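Local coordinates for putative exported protein (PDB 2PFZ), which binds pyroglutamic acid as an extracytoplasmic solute receptor and probably delivers it to a tripartite ATP-independent periplasmic (TRAP) transporter, at residues Y76-L81 against F92-A97; L81-T86 against E267-L272; R142-V147 against E202-K207; A152-A157 against G276-D281. All coordinates share one frame; numbering follows the deposited sequence.

Contact 1 (Y76-L81 against F92-A97); sequences YELDGL and FKLYQA
L78 and L94 point at each other from the 3-10 turn 78-80 and from segment 92-97 of helix 88-107, and they meet at an angle rather than end to end. The evidence is in the branches. One methyl of L94, CD1, does nearly all the touching, lying 3.8 Å from L78 CD2 and 3.9 Å from L78 CG, so it settles against the fork of the other leucine. Its second methyl takes a different path: L94 CD2 slips past the fork to the backbone, 4.1 Å from D79 CA. Both leucines carry CG opposite the backbone N (chi1 -174° in L78, -176° in L94), which extends each side chain toward the other segment.

Backbones stay well apart, the nearest CA atoms being those of D79 and L94 at 7.4 Å, and the leucine side chains bridge the gap between them. No hydrogen bond crosses; the interaction is wholly van der Waals and buries 129 Å² in all. The D79 carboxylate forms a salt bridge from OD2 to K207. Within the turn, G80 N bonds to E77 O at 2.9 Å, which helps fix the backbone from which L78 projects.

This is an apolar contact of a 3-10 turn on a helix, buried where three helices meet: W283 of helix 266-287 and I295 of helix 289-299 pack on L78, while Y298 of helix 289-299 packs on L94 of helix 88-107.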
loop_
_atom_site.group_PDB
_atom_site.type_symbol
_atom_site.label_atom_id
_atom_site.label_comp_id
_atom_site.label_asym_id
_atom_site.label_seq_id
_atom_site.Cartn_x
_atom_site.Cartn_y
_atom_site.Cartn_z
ATOM N N TYR A 76 -11.183 -0.462 4.235
ATOM C CA TYR A 76 -10.060 -0.147 3.348
ATOM C C TYR A 76 -9.087 0.879 3.934
ATOM O O TYR A 76 -7.931 0.942 3.514
ATOM C CB TYR A 76 -10.578 0.362 2.002
ATOM C CG TYR A 76 -11.131 -0.756 1.183
ATOM C CD1 TYR A 76 -10.283 -1.790 0.725
ATOM C CD2 TYR A 76 -12.490 -0.827 0.890
ATOM C CE1 TYR A 76 -10.794 -2.859 -0.009
ATOM C CE2 TYR A 76 -13.017 -1.903 0.139
ATOM C CZ TYR A 76 -12.160 -2.909 -0.296
ATOM O OH TYR A 76 -12.634 -3.985 -1.037
ATOM N N GLU A 77 -9.570 1.652 4.904
ATOM C CA GLU A 77 -8.813 2.772 5.495
ATOM C C GLU A 77 -7.821 2.341 6.569
ATOM O O GLU A 77 -6.805 3.026 6.789
ATOM C CB GLU A 77 -9.769 3.834 6.057
ATOM C CG GLU A 77 -9.056 5.068 6.643
ATOM C CD GLU A 77 -9.990 6.183 7.078
ATOM O OE1 GLU A 77 -11.216 6.068 6.898
ATOM O OE2 GLU A 77 -9.479 7.196 7.611
ATOM N N LEU A 78 -8.102 1.201 7.209
ATOM C CA LEU A 78 -7.463 0.763 8.441
ATOM C C LEU A 78 -5.940 0.812 8.451
ATOM O O LEU A 78 -5.357 1.401 9.366
ATOM C CB LEU A 78 -8.000 -0.633 8.870
ATOM C CG LEU A 78 -7.504 -1.159 10.232
ATOM C CD1 LEU A 78 -7.787 -0.174 11.393
ATOM C CD2 LEU A 78 -8.130 -2.529 10.530
ATOM N N ASP A 79 -5.294 0.228 7.450
ATOM C CA ASP A 79 -3.820 0.205 7.429
ATOM C C ASP A 79 -3.154 1.533 6.999
ATOM O O ASP A 79 -1.926 1.602 6.895
ATOM C CB ASP A 79 -3.278 -1.017 6.655
ATOM C CG ASP A 79 -3.432 -0.904 5.147
ATOM O OD1 ASP A 79 -3.550 0.220 4.593
ATOM O OD2 ASP A 79 -3.371 -1.974 4.492
ATOM N N GLY A 80 -3.968 2.571 6.776
ATOM C CA GLY A 80 -3.451 3.907 6.497
ATOM C C GLY A 80 -3.582 4.845 7.679
ATOM O O GLY A 80 -3.199 6.021 7.587
ATOM N N LEU A 81 -4.186 4.381 8.772
ATOM C CA LEU A 81 -4.321 5.254 9.962
ATOM C C LEU A 81 -2.942 5.411 10.597
ATOM O O LEU A 81 -2.291 4.397 10.824
ATOM C CB LEU A 81 -5.280 4.615 10.973
ATOM C CG LEU A 81 -6.732 4.487 10.507
ATOM C CD1 LEU A 81 -7.558 3.753 11.593
ATOM C CD2 LEU A 81 -7.345 5.854 10.170
ATOM N N PHE A 92 1.531 -6.838 10.423
ATOM C CA PHE A 92 0.988 -8.183 10.151
ATOM C C PHE A 92 -0.181 -8.541 11.093
ATOM O O PHE A 92 -1.198 -9.132 10.705
ATOM C CB PHE A 92 2.076 -9.253 10.220
ATOM C CG PHE A 92 1.645 -10.553 9.602
ATOM C CD1 PHE A 92 1.664 -10.704 8.225
ATOM C CD2 PHE A 92 1.172 -11.586 10.391
ATOM C CE1 PHE A 92 1.228 -11.873 7.631
ATOM C CE2 PHE A 92 0.742 -12.768 9.813
ATOM C CZ PHE A 92 0.776 -12.913 8.433
ATOM N N LYS A 93 -0.049 -8.209 12.355
ATOM C CA LYS A 93 -1.158 -8.435 13.287
ATOM C C LYS A 93 -2.394 -7.599 12.971
ATOM O O LYS A 93 -3.527 -8.084 13.083
ATOM C CB LYS A 93 -0.677 -8.203 14.711
ATOM C CG LYS A 93 0.336 -9.267 15.098
ATOM C CD LYS A 93 0.997 -9.060 16.421
ATOM C CE LYS A 93 1.661 -10.398 16.811
ATOM N NZ LYS A 93 2.995 -10.282 17.446
ATOM N N LEU A 94 -2.189 -6.356 12.536
ATOM C CA LEU A 94 -3.322 -5.521 12.121
ATOM C C LEU A 94 -4.004 -6.165 10.938
ATOM O O LEU A 94 -5.217 -6.234 10.873
ATOM C CB LEU A 94 -2.872 -4.098 11.750
ATOM C CG LEU A 94 -4.010 -3.115 11.403
ATOM C CD1 LEU A 94 -5.005 -2.947 12.580
ATOM C CD2 LEU A 94 -3.393 -1.755 11.007
ATOM N N TYR A 95 -3.199 -6.620 9.988
ATOM C CA TYR A 95 -3.702 -7.349 8.827
ATOM C C TYR A 95 -4.561 -8.549 9.229
ATOM O O TYR A 95 -5.672 -8.717 8.711
ATOM C CB TYR A 95 -2.504 -7.805 7.973
ATOM C CG TYR A 95 -2.815 -8.793 6.837
ATOM C CD1 TYR A 95 -4.047 -8.785 6.158
ATOM C CD2 TYR A 95 -1.840 -9.703 6.421
ATOM C CE1 TYR A 95 -4.302 -9.689 5.095
ATOM C CE2 TYR A 95 -2.094 -10.620 5.368
ATOM C CZ TYR A 95 -3.317 -10.603 4.728
ATOM O OH TYR A 95 -3.515 -11.479 3.672
ATOM N N GLN A 96 -4.040 -9.405 10.103
ATOM C CA GLN A 96 -4.783 -10.599 10.536
ATOM C C GLN A 96 -6.129 -10.263 11.171
ATOM O O GLN A 96 -7.121 -10.943 10.917
ATOM C CB GLN A 96 -3.920 -11.446 11.476
ATOM C CG GLN A 96 -2.692 -12.075 10.789
ATOM C CD GLN A 96 -3.020 -12.810 9.487
ATOM O OE1 GLN A 96 -2.673 -12.360 8.396
ATOM N NE2 GLN A 96 -3.661 -13.950 9.600
ATOM N N ALA A 97 -6.162 -9.181 11.954
ATOM C CA ALA A 97 -7.394 -8.632 12.533
ATOM C C ALA A 97 -8.384 -8.132 11.443
ATOM O O ALA A 97 -9.620 -8.345 11.525
ATOM C CB ALA A 97 -7.031 -7.497 13.471
#

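Contact 2 (L81-T86 against E267-L272); sequences LPFLAT and ELKSGL
F83 leans its ring against L272, and this pair is the tight part of the contact. Ring atom F83 CE2 lies 3.5 Å from L272 CB, the neighbouring F83 CD2 lies 3.8 Å from the same carbon, and L272 CD1 approaches F83 CE2 at 4.0 Å. The leucine therefore meets ring atoms CD2 and CE2 with the base of its side chain, obliquely, and not by laying a methyl over the centre. One ring face is turned to the helix backbone: K269 O stands 4.3 Å above the plane of the F83 ring, over its middle. With chi1 of -71° the ring lies opposite its own carbonyl carbon, and a left-handed backbone conformation (phi +55°) at this loop position presents it to the helix.

Away from the F83-L272 pair the packing slackens. K269 touches the ring with the start of its chain alone, CG being 4.2 Å from F83 CZ, and the rest of this exposed lysine leads away from the loop. P82 only approaches the L272 carbonyl, its CB 4.4 Å from L272 O. No hydrogen bond links the segments.

The arrangement is an aromatic side chain from a loop packed on the first turns of a helix, away from the ligand, about 13 Å from the P82 side chain. It sets the loop between strand 61-65 and helix 88-107 on helix 266-287. Backbone bonding of F83 to A203 fastens the loop to the segment before strand 207-213.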
loop_
_atom_site.group_PDB
_atom_site.type_symbol
_atom_site.label_atom_id
_atom_site.label_comp_id
_atom_site.label_asym_id
_atom_site.label_seq_id
_atom_site.Cartn_x
_atom_site.Cartn_y
_atom_site.Cartn_z
ATOM N N LEU A 81 -4.186 4.381 8.772
ATOM C CA LEU A 81 -4.321 5.254 9.962
ATOM C C LEU A 81 -2.942 5.411 10.597
ATOM O O LEU A 81 -2.291 4.397 10.824
ATOM C CB LEU A 81 -5.280 4.615 10.973
ATOM C CG LEU A 81 -6.732 4.487 10.507
ATOM C CD1 LEU A 81 -7.558 3.753 11.593
ATOM C CD2 LEU A 81 -7.345 5.854 10.170
ATOM N N PRO A 82 -2.470 6.662 10.839
ATOM C CA PRO A 82 -1.114 6.813 11.438
ATOM C C PRO A 82 -1.013 6.433 12.912
ATOM O O PRO A 82 -1.973 6.546 13.688
ATOM C CB PRO A 82 -0.775 8.312 11.265
ATOM C CG PRO A 82 -2.016 8.982 10.924
ATOM C CD PRO A 82 -3.091 7.962 10.518
ATOM N N PHE A 83 0.159 5.945 13.276
ATOM C CA PHE A 83 0.477 5.611 14.660
ATOM C C PHE A 83 -0.480 4.649 15.362
ATOM O O PHE A 83 -0.834 4.822 16.522
ATOM C CB PHE A 83 0.816 6.904 15.435
ATOM C CG PHE A 83 2.131 7.461 14.988
ATOM C CD1 PHE A 83 3.307 6.965 15.545
ATOM C CD2 PHE A 83 2.210 8.360 13.939
ATOM C CE1 PHE A 83 4.535 7.393 15.103
ATOM C CE2 PHE A 83 3.489 8.804 13.496
ATOM C CZ PHE A 83 4.621 8.300 14.106
ATOM N N LEU A 84 -0.876 3.632 14.605
ATOM C CA LEU A 84 -1.676 2.525 15.088
ATOM C C LEU A 84 -0.841 1.244 15.005
ATOM O O LEU A 84 -0.844 0.460 15.955
ATOM C CB LEU A 84 -2.953 2.390 14.247
ATOM C CG LEU A 84 -3.863 1.221 14.603
ATOM C CD1 LEU A 84 -4.372 1.314 16.028
ATOM C CD2 LEU A 84 -4.988 1.210 13.593
ATOM N N ALA A 85 -0.126 1.038 13.883
ATOM C CA ALA A 85 0.721 -0.126 13.707
ATOM C C ALA A 85 1.946 0.366 12.963
ATOM O O ALA A 85 1.895 0.658 11.762
ATOM C CB ALA A 85 -0.007 -1.269 12.921
ATOM N N THR A 86 3.050 0.490 13.695
ATOM C CA THR A 86 4.192 1.258 13.209
ATOM C C THR A 86 5.428 0.364 13.033
ATOM O O THR A 86 6.558 0.802 13.208
ATOM C CB THR A 86 4.514 2.395 14.213
ATOM O OG1 THR A 86 4.694 1.820 15.517
ATOM C CG2 THR A 86 3.368 3.424 14.262
ATOM N N GLU A 267 8.757 14.720 19.634
ATOM C CA GLU A 267 7.720 15.741 19.418
ATOM C C GLU A 267 6.974 15.536 18.102
ATOM O O GLU A 267 5.761 15.650 18.062
ATOM C CB GLU A 267 8.318 17.155 19.444
ATOM C CG GLU A 267 9.162 17.464 20.680
ATOM C CD GLU A 267 10.660 17.217 20.455
ATOM O OE1 GLU A 267 11.392 18.190 20.114
ATOM O OE2 GLU A 267 11.105 16.056 20.617
ATOM N N LEU A 268 7.705 15.251 17.029
ATOM C CA LEU A 268 7.050 15.000 15.740
ATOM C C LEU A 268 6.172 13.753 15.839
ATOM O O LEU A 268 5.013 13.759 15.402
ATOM C CB LEU A 268 8.082 14.825 14.625
ATOM C CG LEU A 268 7.572 14.623 13.192
ATOM C CD1 LEU A 268 8.734 14.566 12.279
ATOM C CD2 LEU A 268 6.860 13.321 13.072
ATOM N N LYS A 269 6.715 12.692 16.416
ATOM C CA LYS A 269 5.928 11.473 16.617
ATOM C C LYS A 269 4.703 11.712 17.507
ATOM O O LYS A 269 3.619 11.189 17.236
ATOM C CB LYS A 269 6.785 10.354 17.216
ATOM C CG LYS A 269 7.878 9.807 16.303
ATOM C CD LYS A 269 8.595 8.603 16.997
ATOM C CE LYS A 269 9.533 9.058 18.120
ATOM N NZ LYS A 269 9.943 7.952 19.061
ATOM N N SER A 270 4.855 12.491 18.580
ATOM C CA SER A 270 3.689 12.736 19.441
ATOM C C SER A 270 2.584 13.521 18.731
ATOM O O SER A 270 1.402 13.210 18.916
ATOM C CB SER A 270 4.053 13.394 20.779
ATOM O OG SER A 270 4.991 14.426 20.595
ATOM N N GLY A 271 2.972 14.532 17.944
ATOM C CA GLY A 271 2.026 15.322 17.146
ATOM C C GLY A 271 1.270 14.473 16.125
ATOM O O GLY A 271 0.043 14.597 15.967
ATOM N N LEU A 272 1.997 13.603 15.439
ATOM C CA LEU A 272 1.378 12.723 14.446
ATOM C C LEU A 272 0.541 11.647 15.109
ATOM O O LEU A 272 -0.449 11.178 14.538
ATOM C CB LEU A 272 2.437 12.110 13.535
ATOM C CG LEU A 272 3.127 13.082 12.561
ATOM C CD1 LEU A 272 4.215 12.377 11.805
ATOM C CD2 LEU A 272 2.145 13.711 11.575
#

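Contact 3 (R142-V147 against E202-K207); sequences RAYSPV and EAWLPK. With PCA (pyroglutamic acid), chain B.
Y144 reaches W204 with its hydroxyl, taking the indole N-H: W204 NE1 donates to Y144 OH at 2.9 Å, with a bent N-H...O angle of 134° and the oxygen tilted somewhat out of the indole plane. Both aromatic residues use the crowded position of the first torsion, CG lying between the backbone N and the carbonyl carbon (chi1 65° in Y144, 68° in W204). From these positions the two side chains run past each other in opposite senses. P206 closes in beside them, its CG 3.5 Å from Y144 OH.

The phenol ring offers a face to pyroglutamic acid, whose CB stands 3.8 Å above the plane of the Y144 ring, over its centre. P206 CG lies at 3.8 Å from the ligand's CG. R142 bends its chain at the second torsion and brings both terminal nitrogens to the carboxylate: NH1 bonds to OXT at 2.9 Å and NH2 to O of the ligand at 2.8 Å, a two-pronged pair of hydrogen bonds. Y144 CB sits over one face of the guanidinium, toward its rim, while R142 NE donates to V162 O, which helps fix its rotation.

T185, S181 and S182 add hydrogen bonds to the ligand. The chemistry is divided: R142 probably balances the carboxylate charge, consistent with the arginine-carboxylate pairing of DctP-type receptors, while the tyrosine face and P206 receive the aliphatic part of the lactam ring. W204, which does not touch the ligand in this contact, probably steadies the phenol from the second shell.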
loop_
_atom_site.group_PDB
_atom_site.type_symbol
_atom_site.label_atom_id
_atom_site.label_comp_id
_atom_site.label_asym_id
_atom_site.label_seq_id
_atom_site.Cartn_x
_atom_site.Cartn_y
_atom_site.Cartn_z
ATOM N N ARG A 142 2.130 15.727 -1.979
ATOM C CA ARG A 142 1.616 14.718 -2.896
ATOM C C ARG A 142 0.929 13.601 -2.102
ATOM O O ARG A 142 1.565 12.897 -1.300
ATOM C CB ARG A 142 2.745 14.168 -3.764
ATOM C CG ARG A 142 2.353 12.961 -4.667
ATOM C CD ARG A 142 2.742 11.610 -4.012
ATOM N NE ARG A 142 2.351 10.443 -4.813
ATOM C CZ ARG A 142 2.726 9.195 -4.532
ATOM N NH1 ARG A 142 3.533 8.950 -3.489
ATOM N NH2 ARG A 142 2.305 8.195 -5.306
ATOM N N ALA A 143 -0.372 13.453 -2.323
ATOM C CA ALA A 143 -1.115 12.354 -1.732
ATOM C C ALA A 143 -1.084 11.206 -2.720
ATOM O O ALA A 143 -0.930 11.416 -3.918
ATOM C CB ALA A 143 -2.555 12.761 -1.444
ATOM N N TYR A 144 -1.199 9.986 -2.201
ATOM C CA TYR A 144 -1.379 8.805 -3.044
ATOM C C TYR A 144 -2.693 8.091 -2.699
ATOM O O TYR A 144 -3.013 7.041 -3.268
ATOM C CB TYR A 144 -0.151 7.874 -2.915
ATOM C CG TYR A 144 0.095 7.246 -1.547
ATOM C CD1 TYR A 144 1.218 7.600 -0.786
ATOM C CD2 TYR A 144 -0.795 6.299 -1.012
ATOM C CE1 TYR A 144 1.449 7.022 0.466
ATOM C CE2 TYR A 144 -0.578 5.708 0.241
ATOM C CZ TYR A 144 0.565 6.078 0.973
ATOM O OH TYR A 144 0.825 5.507 2.198
ATOM N N SER A 145 -3.486 8.671 -1.801
ATOM C CA SER A 145 -4.729 8.039 -1.380
ATOM C C SER A 145 -5.609 9.084 -0.709
ATOM O O SER A 145 -5.093 10.127 -0.286
ATOM C CB SER A 145 -4.412 6.950 -0.366
ATOM O OG SER A 145 -4.015 7.521 0.874
ATOM N N PRO A 146 -6.926 8.801 -0.565
ATOM C CA PRO A 146 -7.800 9.689 0.240
ATOM C C PRO A 146 -7.279 9.896 1.660
ATOM O O PRO A 146 -7.454 10.977 2.255
ATOM C CB PRO A 146 -9.107 8.905 0.309
ATOM C CG PRO A 146 -9.118 8.134 -0.997
ATOM C CD PRO A 146 -7.694 7.681 -1.145
ATOM N N VAL A 147 -6.645 8.863 2.220
ATOM C CA VAL A 147 -6.309 8.894 3.648
ATOM C C VAL A 147 -5.086 9.793 3.840
ATOM O O VAL A 147 -4.948 10.533 4.804
ATOM C CB VAL A 147 -6.120 7.438 4.201
ATOM C CG1 VAL A 147 -5.013 6.777 3.502
ATOM C CG2 VAL A 147 -5.868 7.431 5.749
ATOM N N GLU A 202 7.982 5.971 10.144
ATOM C CA GLU A 202 7.380 4.633 10.234
ATOM C C GLU A 202 5.936 4.762 10.716
ATOM O O GLU A 202 5.456 3.975 11.557
ATOM C CB GLU A 202 8.199 3.688 11.160
ATOM C CG GLU A 202 9.696 3.637 10.832
ATOM C CD GLU A 202 10.431 2.528 11.572
ATOM O OE1 GLU A 202 10.310 2.445 12.818
ATOM O OE2 GLU A 202 11.123 1.738 10.888
ATOM N N ALA A 203 5.217 5.719 10.129
ATOM C CA ALA A 203 3.895 6.122 10.622
ATOM C C ALA A 203 2.807 5.095 10.393
ATOM O O ALA A 203 1.878 4.968 11.206
ATOM C CB ALA A 203 3.487 7.522 10.053
ATOM N N TRP A 204 2.922 4.356 9.290
ATOM C CA TRP A 204 1.993 3.259 9.003
ATOM C C TRP A 204 2.654 2.381 7.958
ATOM O O TRP A 204 3.701 2.747 7.420
ATOM C CB TRP A 204 0.605 3.776 8.542
ATOM C CG TRP A 204 0.542 4.445 7.211
ATOM C CD1 TRP A 204 0.236 3.856 5.995
ATOM C CD2 TRP A 204 0.749 5.830 6.944
ATOM N NE1 TRP A 204 0.287 4.800 4.983
ATOM C CE2 TRP A 204 0.594 6.023 5.541
ATOM C CE3 TRP A 204 1.079 6.937 7.754
ATOM C CZ2 TRP A 204 0.740 7.279 4.933
ATOM C CZ3 TRP A 204 1.225 8.200 7.144
ATOM C CH2 TRP A 204 1.066 8.355 5.739
ATOM N N LEU A 205 2.040 1.235 7.668
ATOM C CA LEU A 205 2.517 0.348 6.630
ATOM C C LEU A 205 1.305 -0.037 5.770
ATOM O O LEU A 205 0.578 -0.975 6.088
ATOM C CB LEU A 205 3.233 -0.907 7.173
ATOM C CG LEU A 205 4.636 -0.820 7.816
ATOM C CD1 LEU A 205 4.523 -0.247 9.228
ATOM C CD2 LEU A 205 5.333 -2.186 7.878
ATOM N N PRO A 206 1.119 0.669 4.657
ATOM C CA PRO A 206 -0.095 0.414 3.896
ATOM C C PRO A 206 0.106 -0.851 3.071
ATOM O O PRO A 206 1.213 -1.115 2.609
ATOM C CB PRO A 206 -0.183 1.640 2.979
ATOM C CG PRO A 206 1.236 2.047 2.738
ATOM C CD PRO A 206 2.037 1.590 3.961
ATOM N N LYS A 207 -0.954 -1.627 2.866
ATOM C CA LYS A 207 -0.809 -2.878 2.098
ATOM C C LYS A 207 -1.372 -2.764 0.694
ATOM O O LYS A 207 -2.344 -2.046 0.464
ATOM C CB LYS A 207 -1.499 -4.044 2.821
ATOM C CG LYS A 207 -0.965 -4.322 4.253
ATOM C CD LYS A 207 -1.547 -5.623 4.878
ATOM C CE LYS A 207 -3.060 -5.540 5.019
ATOM N NZ LYS A 207 -3.475 -4.321 5.790
HETATM N N PCA B . 4.446 3.791 -2.161
HETATM C CA PCA B . 3.144 3.893 -2.848
HETATM C CB PCA B . 1.991 3.638 -1.877
HETATM C CG PCA B . 2.625 3.409 -0.519
HETATM C CD PCA B . 4.099 3.462 -0.798
HETATM O OE PCA B . 4.961 3.205 0.056
HETATM C C PCA B . 3.021 5.318 -3.338
HETATM O O PCA B . 2.206 5.638 -4.213
HETATM O OXT PCA B . 3.763 6.180 -2.839
#

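Contact 4 (A152-A157 against G276-D281); sequences AELVGA and GKRMLD
L154 inserts its forked end between R278 and M279, and all three side chains point into the contact. Its methyl CD1 touches both partners, meeting R278 CD at a doubtfully short distance and lying 3.9 Å from the sulfur, M279 SD. The pair L154 CD1-M279 CG, at 3.5 Å, is tighter than usual van der Waals contact. The other methyl, L154 CD2, touches R278 and not M279, 3.5 Å from R278 CD and 3.7 Å from R278 NE. Thus L154 and R278 run past each other in opposite directions, whereas L154 meets M279 at a slant. The leucine turns CG opposite its own carbonyl carbon (chi1 -71°), spreading both methyls toward segment 276-281 of helix 266-287.

R278 follows a kinked path, bent at the second and third torsions, the latter at -32°, an unusual value that may reflect strain or an imprecisely placed side chain. NE is buried here without a polar partner in the model, although the residue as a whole is exposed.

Behind L154 the helix ends in a Schellman motif. A157 N reaches A152 O at 2.8 Å, G156 N makes a weak bond to E153 O, and G156 leaves the helix with phi of +80°. A152 O is gripped twice, V155 N approaching from the face opposite A157 N. This holds the last turn, which carries L154, in shape.

Farther out, V147, K150 and I151 pack on M279, as does P82. The contact therefore lays the C-terminal part of helix 146-155 against the middle of helix 266-287, while I295 and R299 of helix 289-299 touch L280.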
loop_
_atom_site.group_PDB
_atom_site.type_symbol
_atom_site.label_atom_id
_atom_site.label_comp_id
_atom_site.label_asym_id
_atom_site.label_seq_id
_atom_site.Cartn_x
_atom_site.Cartn_y
_atom_site.Cartn_z
ATOM N N ALA A 152 -2.577 15.037 5.250
ATOM C CA ALA A 152 -2.069 16.339 4.790
ATOM C C ALA A 152 -2.940 17.466 5.341
ATOM O O ALA A 152 -2.433 18.406 5.973
ATOM C CB ALA A 152 -2.009 16.390 3.254
ATOM N N GLU A 153 -4.255 17.351 5.158
ATOM C CA GLU A 153 -5.148 18.410 5.607
ATOM C C GLU A 153 -5.036 18.596 7.114
ATOM O O GLU A 153 -5.143 19.721 7.621
ATOM C CB GLU A 153 -6.591 18.111 5.222
ATOM C CG GLU A 153 -6.849 18.272 3.727
ATOM C CD GLU A 153 -8.172 17.662 3.304
ATOM O OE1 GLU A 153 -8.951 17.215 4.179
ATOM O OE2 GLU A 153 -8.442 17.636 2.090
ATOM N N LEU A 154 -4.825 17.495 7.833
ATOM C CA LEU A 154 -4.820 17.570 9.286
ATOM C C LEU A 154 -3.530 18.179 9.833
ATOM O O LEU A 154 -3.519 18.621 10.983
ATOM C CB LEU A 154 -5.147 16.223 9.944
ATOM C CG LEU A 154 -6.610 15.766 9.810
ATOM C CD1 LEU A 154 -6.735 14.324 10.261
ATOM C CD2 LEU A 154 -7.631 16.684 10.544
ATOM N N VAL A 155 -2.461 18.206 9.033
ATOM C CA VAL A 155 -1.221 18.859 9.453
ATOM C C VAL A 155 -1.085 20.271 8.857
ATOM O O VAL A 155 -0.073 20.945 9.070
ATOM C CB VAL A 155 0.079 17.999 9.204
ATOM C CG1 VAL A 155 0.043 16.712 10.027
ATOM C CG2 VAL A 155 0.329 17.711 7.704
ATOM N N GLY A 156 -2.110 20.695 8.124
ATOM C CA GLY A 156 -2.111 21.976 7.428
ATOM C C GLY A 156 -1.360 21.994 6.114
ATOM O O GLY A 156 -1.062 23.069 5.589
ATOM N N ALA A 157 -1.039 20.815 5.568
ATOM C CA ALA A 157 -0.438 20.755 4.230
ATOM C C ALA A 157 -1.533 20.848 3.163
ATOM O O ALA A 157 -2.734 20.762 3.475
ATOM C CB ALA A 157 0.399 19.482 4.037
ATOM N N GLY A 276 -3.213 10.766 14.401
ATOM C CA GLY A 276 -3.642 9.360 14.343
ATOM C C GLY A 276 -4.841 9.034 15.243
ATOM O O GLY A 276 -5.752 8.323 14.810
ATOM N N LYS A 277 -4.830 9.517 16.492
ATOM C CA LYS A 277 -5.936 9.258 17.437
ATOM C C LYS A 277 -7.236 9.918 16.981
ATOM O O LYS A 277 -8.311 9.333 17.081
ATOM C CB LYS A 277 -5.600 9.709 18.854
ATOM C CG LYS A 277 -4.614 8.791 19.565
ATOM C CD LYS A 277 -4.987 8.658 21.040
ATOM C CE LYS A 277 -4.281 9.680 21.922
ATOM N NZ LYS A 277 -3.011 9.100 22.463
ATOM N N ARG A 278 -7.121 11.138 16.475
ATOM C CA ARG A 278 -8.250 11.811 15.836
ATOM C C ARG A 278 -8.780 10.982 14.659
ATOM O O ARG A 278 -9.984 10.718 14.563
ATOM C CB ARG A 278 -7.807 13.196 15.369
ATOM C CG ARG A 278 -8.735 13.893 14.421
ATOM C CD ARG A 278 -7.930 14.644 13.362
ATOM N NE ARG A 278 -6.619 15.162 13.818
ATOM C CZ ARG A 278 -6.436 16.243 14.579
ATOM N NH1 ARG A 278 -7.477 16.949 15.005
ATOM N NH2 ARG A 278 -5.206 16.612 14.928
ATOM N N MET A 279 -7.889 10.546 13.778
ATOM C CA MET A 279 -8.324 9.729 12.631
ATOM C C MET A 279 -8.919 8.363 13.011
ATOM O O MET A 279 -9.823 7.868 12.320
ATOM C CB MET A 279 -7.189 9.572 11.613
ATOM C CG MET A 279 -6.852 10.885 10.895
ATOM S SD MET A 279 -5.515 10.663 9.716
ATOM C CE MET A 279 -6.362 9.838 8.360
ATOM N N LEU A 280 -8.425 7.759 14.091
ATOM C CA LEU A 280 -8.971 6.482 14.576
ATOM C C LEU A 280 -10.359 6.700 15.178
ATOM O O LEU A 280 -11.277 5.902 14.938
ATOM C CB LEU A 280 -8.045 5.829 15.623
ATOM C CG LEU A 280 -8.590 4.554 16.326
ATOM C CD1 LEU A 280 -8.910 3.450 15.329
ATOM C CD2 LEU A 280 -7.575 4.032 17.348
ATOM N N ASP A 281 -10.508 7.783 15.950
ATOM C CA ASP A 281 -11.840 8.164 16.430
ATOM C C ASP A 281 -12.830 8.327 15.258
ATOM O O ASP A 281 -13.917 7.709 15.241
ATOM C CB ASP A 281 -11.801 9.426 17.299
ATOM C CG ASP A 281 -13.144 9.712 17.943
ATOM O OD1 ASP A 281 -13.595 8.886 18.749
ATOM O OD2 ASP A 281 -13.755 10.750 17.620
#

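In the fold
Following the chain from its N terminus, contact 1 closes a short loop of ten intervening residues, folding the segment after strand 61-65 onto helix 88-107. Contact 2 shares L81 with contact 1; its first segment precedes 92-97 while its partner lies far beyond, in helix 266-287, so the two cross. Contact 3 is nested inside that long loop and joins the turn between strand 140-143 and helix 146-155, with the pyroglutamic acid site, to the segment before strand 207-213. Contact 4 crosses both contact 2 and contact 3, tying helix 146-155 to helix 266-287. L84 packs on L78 between contacts 1 and 2, D79 on W204 between contacts 1 and 3, and L272 on V155 between contacts 2 and 4.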